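Local coordinates for protein Ufm1-specific protease (Caenorhabditis elegans, PDB 5EJJ) that is a thiol protease that recognises the ubiquitin-like modifier ufm-1, cleaves the peptide bond at its C-terminal glycine and is needed to bring certain odorant receptors to the cilia, at residues 78-83 with 94-99; 179-184 with 250-255; 515-520 with 538-543. All coordinates share one frame; numbering follows the deposited sequence.

Contact 1 of 3, residues 78-83 with 94-99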
loop_
_atom_site.group_PDB
_atom_site.type_symbol
_atom_site.label_atom_id
_atom_site.label_comp_id
_atom_site.label_asym_id
_atom_site.label_seq_id
_atom_site.Cartn_x
_atom_site.Cartn_y
_atom_site.Cartn_z
ATOM N N ASN A 78 -8.725 -21.646 -10.733
ATOM C CA ASN A 78 -7.885 -21.115 -11.812
ATOM C C ASN A 78 -8.750 -20.591 -12.950
ATOM O O ASN A 78 -9.979 -20.570 -12.868
ATOM C CB ASN A 78 -6.932 -22.174 -12.371
ATOM C CG ASN A 78 -7.638 -23.520 -12.687
ATOM O OD1 ASN A 78 -8.866 -23.591 -12.874
ATOM N ND2 ASN A 78 -6.847 -24.595 -12.728
ATOM N N LEU A 79 -8.111 -20.177 -14.030
ATOM C CA LEU A 79 -8.877 -19.550 -15.081
ATOM C C LEU A 79 -8.406 -19.996 -16.447
ATOM O O LEU A 79 -7.230 -20.301 -16.637
ATOM C CB LEU A 79 -8.850 -18.017 -14.936
ATOM C CG LEU A 79 -7.510 -17.301 -15.148
ATOM C CD1 LEU A 79 -7.343 -16.848 -16.584
ATOM C CD2 LEU A 79 -7.376 -16.125 -14.207
ATOM N N ASN A 80 -9.354 -20.038 -17.381
ATOM C CA ASN A 80 -9.092 -20.391 -18.765
ATOM C C ASN A 80 -9.549 -19.293 -19.705
ATOM O O ASN A 80 -10.736 -18.987 -19.768
ATOM C CB ASN A 80 -9.837 -21.664 -19.122
ATOM C CG ASN A 80 -9.255 -22.337 -20.327
ATOM O OD1 ASN A 80 -8.388 -21.768 -21.000
ATOM N ND2 ASN A 80 -9.715 -23.560 -20.611
ATOM N N ILE A 81 -8.616 -18.704 -20.439
ATOM C CA ILE A 81 -8.960 -17.644 -21.381
ATOM C C ILE A 81 -9.080 -18.133 -22.830
ATOM O O ILE A 81 -8.108 -18.633 -23.412
ATOM C CB ILE A 81 -7.927 -16.527 -21.356
ATOM C CG1 ILE A 81 -7.835 -15.903 -19.971
ATOM C CG2 ILE A 81 -8.283 -15.464 -22.374
ATOM C CD1 ILE A 81 -6.889 -14.711 -19.948
ATOM N N ASP A 82 -10.272 -17.970 -23.403
ATOM C CA ASP A 82 -10.549 -18.341 -24.789
ATOM C C ASP A 82 -10.400 -19.839 -25.015
ATOM O O ASP A 82 -10.128 -20.279 -26.122
ATOM C CB ASP A 82 -9.651 -17.561 -25.755
ATOM C CG ASP A 82 -10.058 -16.103 -25.889
ATOM O OD1 ASP A 82 -11.280 -15.836 -26.014
ATOM O OD2 ASP A 82 -9.158 -15.224 -25.885
ATOM N N GLY A 83 -10.563 -20.619 -23.955
ATOM C CA GLY A 83 -10.439 -22.059 -24.049
ATOM C C GLY A 83 -9.060 -22.565 -24.456
ATOM O O GLY A 83 -8.852 -23.772 -24.601
ATOM N N THR A 94 -13.126 -23.322 -12.297
ATOM C CA THR A 94 -12.377 -22.571 -13.310
ATOM C C THR A 94 -13.187 -21.411 -13.890
ATOM O O THR A 94 -14.326 -21.593 -14.333
ATOM C CB THR A 94 -11.851 -23.458 -14.453
ATOM O OG1 THR A 94 -11.054 -24.522 -13.908
ATOM C CG2 THR A 94 -10.985 -22.630 -15.377
ATOM N N LEU A 95 -12.616 -20.211 -13.861
ATOM C CA LEU A 95 -13.267 -19.088 -14.518
ATOM C C LEU A 95 -13.136 -19.279 -16.027
ATOM O O LEU A 95 -12.059 -19.651 -16.538
ATOM C CB LEU A 95 -12.652 -17.748 -14.103
ATOM C CG LEU A 95 -12.723 -17.301 -12.642
ATOM C CD1 LEU A 95 -12.043 -15.951 -12.509
ATOM C CD2 LEU A 95 -14.151 -17.226 -12.165
ATOM N N GLN A 96 -14.235 -19.047 -16.741
ATOM C CA GLN A 96 -14.177 -19.055 -18.194
ATOM C C GLN A 96 -14.099 -17.628 -18.690
ATOM O O GLN A 96 -14.904 -16.784 -18.310
ATOM C CB GLN A 96 -15.375 -19.791 -18.770
ATOM C CG GLN A 96 -15.429 -21.247 -18.330
ATOM C CD GLN A 96 -14.180 -22.014 -18.722
ATOM O OE1 GLN A 96 -13.548 -21.727 -19.746
ATOM N NE2 GLN A 96 -13.811 -22.995 -17.904
ATOM N N LEU A 97 -13.102 -17.350 -19.510
ATOM C CA LEU A 97 -12.828 -15.979 -19.906
ATOM C C LEU A 97 -12.554 -15.875 -21.395
ATOM O O LEU A 97 -12.137 -16.850 -22.024
ATOM C CB LEU A 97 -11.613 -15.445 -19.152
ATOM C CG LEU A 97 -11.649 -15.329 -17.635
ATOM C CD1 LEU A 97 -10.384 -14.618 -17.165
ATOM C CD2 LEU A 97 -12.895 -14.603 -17.177
ATOM N N THR A 98 -12.783 -14.691 -21.952
ATOM C CA THR A 98 -12.471 -14.424 -23.345
ATOM C C THR A 98 -11.645 -13.151 -23.394
ATOM O O THR A 98 -11.703 -12.337 -22.461
ATOM C CB THR A 98 -13.738 -14.195 -24.166
ATOM O OG1 THR A 98 -14.209 -12.858 -23.948
ATOM C CG2 THR A 98 -14.824 -15.189 -23.767
ATOM N N SER A 99 -10.884 -12.967 -24.472
ATOM C CA SER A 99 -10.055 -11.770 -24.606
ATOM C C SER A 99 -10.920 -10.560 -24.939
ATOM O O SER A 99 -10.539 -9.411 -24.670
ATOM C CB SER A 99 -8.979 -11.973 -25.668
ATOM O OG SER A 99 -7.934 -12.812 -25.192
HETATM O O HOH W 1 -12.224 -20.471 -21.584
#
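A parallel strand pair at the edge of the mixed sheet of the N-terminal MPN domain joins strand 74-81 to strand 94-97, with Leu-79 beside Leu-95 and Ile-81 beside Leu-97. Asn-80 makes the central backbone link: its N donates to Leu-95 O at 2.9 Å, while its O accepts from Leu-97 N. Leu-95 N to Asn-78 O and Asp-82 N to Leu-97 O extend the pairing at the two ends. On the apolar face Leu-79 and Leu-95 meet CB to CB at 3.9 Å. Leu-97 touches Leu-79 CD1 with its CD1 at 3.8 Å and Ile-81 CG1 with its CB; Phe-51 of strand 45-53 packs on Leu-79, Ile-81 and Leu-97. On the other face Thr-94 OG1 donates to Asn-78 OD1 (2.6 Å), in the plane of the amide. With chi1 at 48°, Asn-78 CG sits between its own N and carbonyl carbon, and ND2 turns to Leu-88 O. A water bridges Asn-80 O, Gly-83 N and Gln-96 OE1. Past the strands, Ser-99 OG donates to Asp-82 OD2 at 2.8 Å, and both carboxylate oxygens share weak bonds from Ser-99 N. The carboxylate thus faces the first turn of helix 99-104, where the helix dipole would probably favour its negative charge, so polar bonds close the end of a strand pair apolar on one face and polar on the other.

Contact 2 of 3, residues 179-184 with 250-255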
loop_
_atom_site.group_PDB
_atom_site.type_symbol
_atom_site.label_atom_id
_atom_site.label_comp_id
_atom_site.label_asym_id
_atom_site.label_seq_id
_atom_site.Cartn_x
_atom_site.Cartn_y
_atom_site.Cartn_z
ATOM N N GLU A 179 -12.744 -26.050 22.966
ATOM C CA GLU A 179 -13.606 -25.617 24.061
ATOM C C GLU A 179 -13.098 -24.383 24.796
ATOM O O GLU A 179 -13.876 -23.684 25.434
ATOM C CB GLU A 179 -13.806 -26.742 25.071
ATOM C CG GLU A 179 -12.521 -27.285 25.657
ATOM C CD GLU A 179 -12.006 -28.487 24.888
ATOM O OE1 GLU A 179 -12.399 -28.648 23.701
ATOM O OE2 GLU A 179 -11.224 -29.273 25.478
ATOM N N ALA A 180 -11.798 -24.116 24.712
ATOM C CA ALA A 180 -11.194 -23.044 25.502
ATOM C C ALA A 180 -11.356 -21.713 24.806
ATOM O O ALA A 180 -10.965 -20.665 25.339
ATOM C CB ALA A 180 -9.729 -23.331 25.745
ATOM N N ALA A 181 -11.951 -21.775 23.615
ATOM C CA ALA A 181 -12.018 -20.636 22.700
ATOM C C ALA A 181 -12.782 -19.469 23.284
ATOM O O ALA A 181 -13.905 -19.629 23.761
ATOM C CB ALA A 181 -12.632 -21.052 21.371
ATOM N N GLN A 182 -12.163 -18.298 23.241
ATOM C CA GLN A 182 -12.811 -17.069 23.676
ATOM C C GLN A 182 -13.384 -16.321 22.462
ATOM O O GLN A 182 -12.647 -15.675 21.715
ATOM C CB GLN A 182 -11.805 -16.199 24.440
ATOM C CG GLN A 182 -10.783 -17.022 25.249
ATOM C CD GLN A 182 -9.673 -16.174 25.887
ATOM O OE1 GLN A 182 -8.483 -16.381 25.611
ATOM N NE2 GLN A 182 -10.057 -15.231 26.760
ATOM N N GLN A 183 -14.694 -16.414 22.261
ATOM C CA GLN A 183 -15.362 -15.755 21.136
ATOM C C GLN A 183 -15.156 -14.237 21.075
ATOM O O GLN A 183 -14.830 -13.602 22.078
ATOM C CB GLN A 183 -16.846 -16.069 21.182
ATOM C CG GLN A 183 -17.122 -17.555 21.166
ATOM C CD GLN A 183 -16.648 -18.192 19.880
ATOM O OE1 GLN A 183 -16.710 -17.563 18.818
ATOM N NE2 GLN A 183 -16.161 -19.439 19.962
ATOM N N LYS A 184 -15.336 -13.662 19.888
ATOM C CA LYS A 184 -15.261 -12.203 19.716
ATOM C C LYS A 184 -13.994 -11.570 20.316
ATOM O O LYS A 184 -14.004 -10.400 20.732
ATOM C CB LYS A 184 -16.506 -11.539 20.311
ATOM C CG LYS A 184 -17.777 -12.341 20.073
ATOM C CD LYS A 184 -18.752 -11.637 19.154
ATOM C CE LYS A 184 -19.726 -12.643 18.528
ATOM N NZ LYS A 184 -19.602 -12.717 17.025
ATOM N N GLY A 250 -15.340 -10.390 14.821
ATOM C CA GLY A 250 -16.203 -11.517 15.079
ATOM C C GLY A 250 -15.530 -12.865 15.207
ATOM O O GLY A 250 -16.220 -13.856 15.440
ATOM N N ASP A 251 -14.209 -12.947 15.056
ATOM C CA ASP A 251 -13.570 -14.274 15.198
ATOM C C ASP A 251 -12.982 -14.576 16.575
ATOM O O ASP A 251 -12.635 -13.668 17.332
ATOM C CB ASP A 251 -12.601 -14.650 14.052
ATOM C CG ASP A 251 -11.612 -13.550 13.718
ATOM O OD1 ASP A 251 -11.125 -13.541 12.568
ATOM O OD2 ASP A 251 -11.317 -12.696 14.582
ATOM N N SER A 252 -12.917 -15.874 16.873
ATOM C CA SER A 252 -12.565 -16.378 18.192
ATOM C C SER A 252 -11.078 -16.490 18.324
ATOM O O SER A 252 -10.391 -16.751 17.344
ATOM C CB SER A 252 -13.188 -17.762 18.430
ATOM O OG SER A 252 -12.484 -18.817 17.778
ATOM N N SER A 253 -10.587 -16.303 19.547
ATOM C CA SER A 253 -9.167 -16.456 19.878
ATOM C C SER A 253 -8.583 -17.689 19.187
ATOM O O SER A 253 -7.428 -17.680 18.796
ATOM C CB SER A 253 -8.961 -16.531 21.403
ATOM O OG SER A 253 -9.374 -17.789 21.951
ATOM N N LEU A 254 -9.388 -18.732 19.005
ATOM C CA LEU A 254 -8.927 -19.889 18.252
ATOM C C LEU A 254 -8.647 -19.548 16.789
ATOM O O LEU A 254 -7.590 -19.888 16.251
ATOM C CB LEU A 254 -9.930 -21.032 18.312
ATOM C CG LEU A 254 -9.392 -22.291 17.632
ATOM C CD1 LEU A 254 -8.192 -22.834 18.379
ATOM C CD2 LEU A 254 -10.450 -23.357 17.516
ATOM N N ASP A 255 -9.613 -18.891 16.150
ATOM C CA ASP A 255 -9.477 -18.453 14.764
ATOM C C ASP A 255 -8.226 -17.596 14.614
ATOM O O ASP A 255 -7.505 -17.723 13.624
ATOM C CB ASP A 255 -10.701 -17.635 14.331
ATOM C CG ASP A 255 -11.953 -18.491 14.090
ATOM O OD1 ASP A 255 -11.848 -19.567 13.436
ATOM O OD2 ASP A 255 -13.052 -18.060 14.542
#
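Ser-253, the first residue of helix 253-280, pairs with a single loop residue, Gln-182, through two bonds of opposite direction. Gln-182 N donates to Ser-253 OG at 3.1 Å, nearly straight at 167°. Ser-253 N returns a bond to Gln-182 O, also 3.1 Å, reaching that oxygen from above the carbonyl plane. A chi1 of 74° tucks the hydroxyl between the N and carbonyl carbon of Ser-253, within reach of the loop amide; the same OG is bonded to Gln-176 OE1. Without the hydroxyl, as with an alanine here, Gln-182 N and Gln-176 OE1 would probably lose this shared mate. Alongside, Gln-183 bends back at chi2 and brings OE1 to 3.5 Å from Ser-252 CB, and Ala-181 CB meets Leu-254 CB at 4.1 Å. Ser-252 is the N-cap and forms a capping box with Asp-255, whose OD2 accepts from Ser-252 N (3.2 Å). Asp-251, just before, forms a salt bridge with Arg-259, nearly two turns into the helix. The contact thus lays the loop between strand 171-173 and helix 187-190 alongside residues 250-254, running in nearly the opposite direction, at the start of helix 253-280 and soon after strand 235-247 ends; Gly-250 N is also bonded to Asp-187 at the start of helix 187-190.

Contact 3 of 3, residues 515-520 with 538-543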
loop_
_atom_site.group_PDB
_atom_site.type_symbol
_atom_site.label_atom_id
_atom_site.label_comp_id
_atom_site.label_asym_id
_atom_site.label_seq_id
_atom_site.Cartn_x
_atom_site.Cartn_y
_atom_site.Cartn_z
ATOM N N LYS A 515 -15.522 22.913 -6.118
ATOM C CA LYS A 515 -14.951 22.911 -4.772
ATOM C C LYS A 515 -13.496 22.411 -4.771
ATOM O O LYS A 515 -13.040 21.795 -5.737
ATOM C CB LYS A 515 -15.818 22.106 -3.794
ATOM C CG LYS A 515 -17.269 22.568 -3.723
ATOM C CD LYS A 515 -17.958 22.096 -2.442
ATOM C CE LYS A 515 -17.284 22.682 -1.196
ATOM N NZ LYS A 515 -18.044 22.429 0.075
ATOM N N PHE A 516 -12.769 22.686 -3.687
ATOM C CA PHE A 516 -11.341 22.384 -3.612
ATOM C C PHE A 516 -10.972 21.691 -2.303
ATOM O O PHE A 516 -11.342 22.162 -1.221
ATOM C CB PHE A 516 -10.524 23.669 -3.738
ATOM C CG PHE A 516 -10.588 24.304 -5.095
ATOM C CD1 PHE A 516 -9.651 23.992 -6.066
ATOM C CD2 PHE A 516 -11.570 25.222 -5.397
ATOM C CE1 PHE A 516 -9.700 24.579 -7.319
ATOM C CE2 PHE A 516 -11.623 25.812 -6.643
ATOM C CZ PHE A 516 -10.689 25.486 -7.607
ATOM N N LEU A 517 -10.236 20.582 -2.402
ATOM C CA LEU A 517 -9.783 19.857 -1.212
ATOM C C LEU A 517 -8.470 20.436 -0.684
ATOM O O LEU A 517 -7.414 20.289 -1.298
ATOM C CB LEU A 517 -9.661 18.353 -1.479
ATOM C CG LEU A 517 -9.225 17.492 -0.283
ATOM C CD1 LEU A 517 -9.971 17.840 0.996
ATOM C CD2 LEU A 517 -9.405 16.024 -0.600
ATOM N N VAL A 518 -8.550 21.095 0.468
ATOM C CA VAL A 518 -7.426 21.869 0.972
ATOM C C VAL A 518 -6.860 21.352 2.281
ATOM O O VAL A 518 -7.575 21.195 3.276
ATOM C CB VAL A 518 -7.797 23.350 1.156
ATOM C CG1 VAL A 518 -6.568 24.139 1.585
ATOM C CG2 VAL A 518 -8.394 23.911 -0.128
ATOM N N LEU A 519 -5.560 21.097 2.254
ATOM C CA LEU A 519 -4.804 20.761 3.442
ATOM C C LEU A 519 -4.026 22.017 3.855
ATOM O O LEU A 519 -3.134 22.485 3.131
ATOM C CB LEU A 519 -3.881 19.573 3.159
ATOM C CG LEU A 519 -3.127 18.948 4.333
ATOM C CD1 LEU A 519 -4.073 18.314 5.334
ATOM C CD2 LEU A 519 -2.117 17.937 3.832
ATOM N N ASP A 520 -4.397 22.555 5.019
ATOM C CA ASP A 520 -3.931 23.853 5.521
ATOM C C ASP A 520 -2.700 23.721 6.408
ATOM O O ASP A 520 -2.783 23.198 7.513
ATOM C CB ASP A 520 -5.062 24.528 6.310
ATOM C CG ASP A 520 -4.750 25.967 6.688
ATOM O OD1 ASP A 520 -3.712 26.207 7.344
ATOM O OD2 ASP A 520 -5.554 26.861 6.332
ATOM N N CYS A 538 -8.319 20.213 7.206
ATOM C CA CYS A 538 -8.376 19.312 6.077
ATOM C C CYS A 538 -9.850 19.105 5.779
ATOM O O CYS A 538 -10.526 18.306 6.432
ATOM C CB CYS A 538 -7.692 17.986 6.402
ATOM S SG CYS A 538 -7.448 16.919 4.965
ATOM N N ALA A 539 -10.356 19.868 4.820
ATOM C CA ALA A 539 -11.745 19.746 4.413
ATOM C C ALA A 539 -11.911 20.340 3.034
ATOM O O ALA A 539 -10.976 20.929 2.478
ATOM C CB ALA A 539 -12.659 20.438 5.400
ATOM N N TRP A 540 -13.103 20.174 2.481
ATOM C CA TRP A 540 -13.389 20.704 1.163
ATOM C C TRP A 540 -13.790 22.163 1.268
ATOM O O TRP A 540 -14.357 22.592 2.277
ATOM C CB TRP A 540 -14.488 19.893 0.502
ATOM C CG TRP A 540 -14.044 18.537 0.126
ATOM C CD1 TRP A 540 -13.936 17.447 0.948
ATOM C CD2 TRP A 540 -13.640 18.103 -1.175
ATOM N NE1 TRP A 540 -13.490 16.361 0.230
ATOM C CE2 TRP A 540 -13.303 16.739 -1.075
ATOM C CE3 TRP A 540 -13.531 18.736 -2.418
ATOM C CZ2 TRP A 540 -12.868 16.003 -2.163
ATOM C CZ3 TRP A 540 -13.096 18.003 -3.495
ATOM C CH2 TRP A 540 -12.768 16.653 -3.363
ATOM N N LYS A 541 -13.489 22.926 0.226
ATOM C CA LYS A 541 -13.732 24.358 0.252
ATOM C C LYS A 541 -14.398 24.815 -1.047
ATOM O O LYS A 541 -14.210 24.190 -2.088
ATOM C CB LYS A 541 -12.417 25.104 0.504
ATOM C CG LYS A 541 -12.165 25.455 1.978
ATOM C CD LYS A 541 -11.432 24.362 2.743
ATOM C CE LYS A 541 -11.097 24.807 4.171
ATOM N NZ LYS A 541 -12.226 24.640 5.134
ATOM N N PRO A 542 -15.201 25.899 -0.980
ATOM C CA PRO A 542 -15.904 26.454 -2.152
ATOM C C PRO A 542 -15.017 27.429 -2.912
ATOM O O PRO A 542 -14.096 27.966 -2.303
ATOM C CB PRO A 542 -17.055 27.218 -1.514
ATOM C CG PRO A 542 -16.467 27.714 -0.210
ATOM C CD PRO A 542 -15.549 26.616 0.265
ATOM N N ALA A 543 -15.291 27.678 -4.191
ATOM C CA ALA A 543 -14.436 28.562 -5.004
ATOM C C ALA A 543 -14.250 29.958 -4.393
ATOM O O ALA A 543 -13.301 30.672 -4.728
ATOM C CB ALA A 543 -14.955 28.659 -6.445
#
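Leu-517 lies over one face of the Trp-540 indole, its CB 3.8 Å from the centroid of the six-membered ring and only 1° off the ring normal, a CH-pi contact. With CG anti to the backbone N (chi1 -179°), the branch continues across the ring: CD2 meets Trp-540 CZ2 at 3.8 Å, while CD1 covers the pyrrole side near NE1 and comes to 3.6 Å from Ala-539 O. The two side chains are non-hydrogen-bonded neighbours of an antiparallel pair and project from the same face. At one end of that face Leu-519 CD1 rests on Cys-538 SG at 3.7 Å. At the other, Lys-515 bends at chi3, which folds its CE back over the backbone of Lys-541 and Pro-542. The opposite face carries Phe-516, whose ring turns its edge to Ala-543 CA; Trp-546 meets this ring edge-to-face, and Val-477 and Leu-480 of helix 477-484 also pack on it. Beside it Lys-541 runs its CD to 4.1 Å from Val-518 CB. Between the faces, Phe-516 and Lys-541 exchange two backbone bonds, Phe-516 N to Lys-541 O being 2.6 Å. Val-518 N bonds to Ala-539 O at 3.2 Å, but the return bond from Ala-539 N to Val-518 O is weak, where the second strand turns a corner. Strand 514-519 lies between 499-507 and 540-542, antiparallel to both, and leads into Asp-520, whose OD1 bonds to His-522 ND1, consistent with a Cys-His-Asp catalytic site in this C78 family of cysteine peptidases, with Cys-396 the probable nucleophile.

The three contacts follow one another along the chain without touching: contact 1 lies in the MPN part, contact 2 in the UfSP2-type N-terminal part and contact 3 in the C78 peptidase part. Their centres stand 39 Å apart for contacts 1 and 2, and 45 Å for either of these with contact 3; nearest atoms are about 24 Å (1 and 2), 30 Å (2 and 3) and 34 Å (1 and 3) apart. Contact 3 alone reaches the active site: it holds Asp-520, assigned there by similarity, and the side chain of Val-518 is about 8 Å from that of His-522 and about 11 Å from that of Cys-396, both inferred to be catalytic. Contacts 1 and 2 are structural packing.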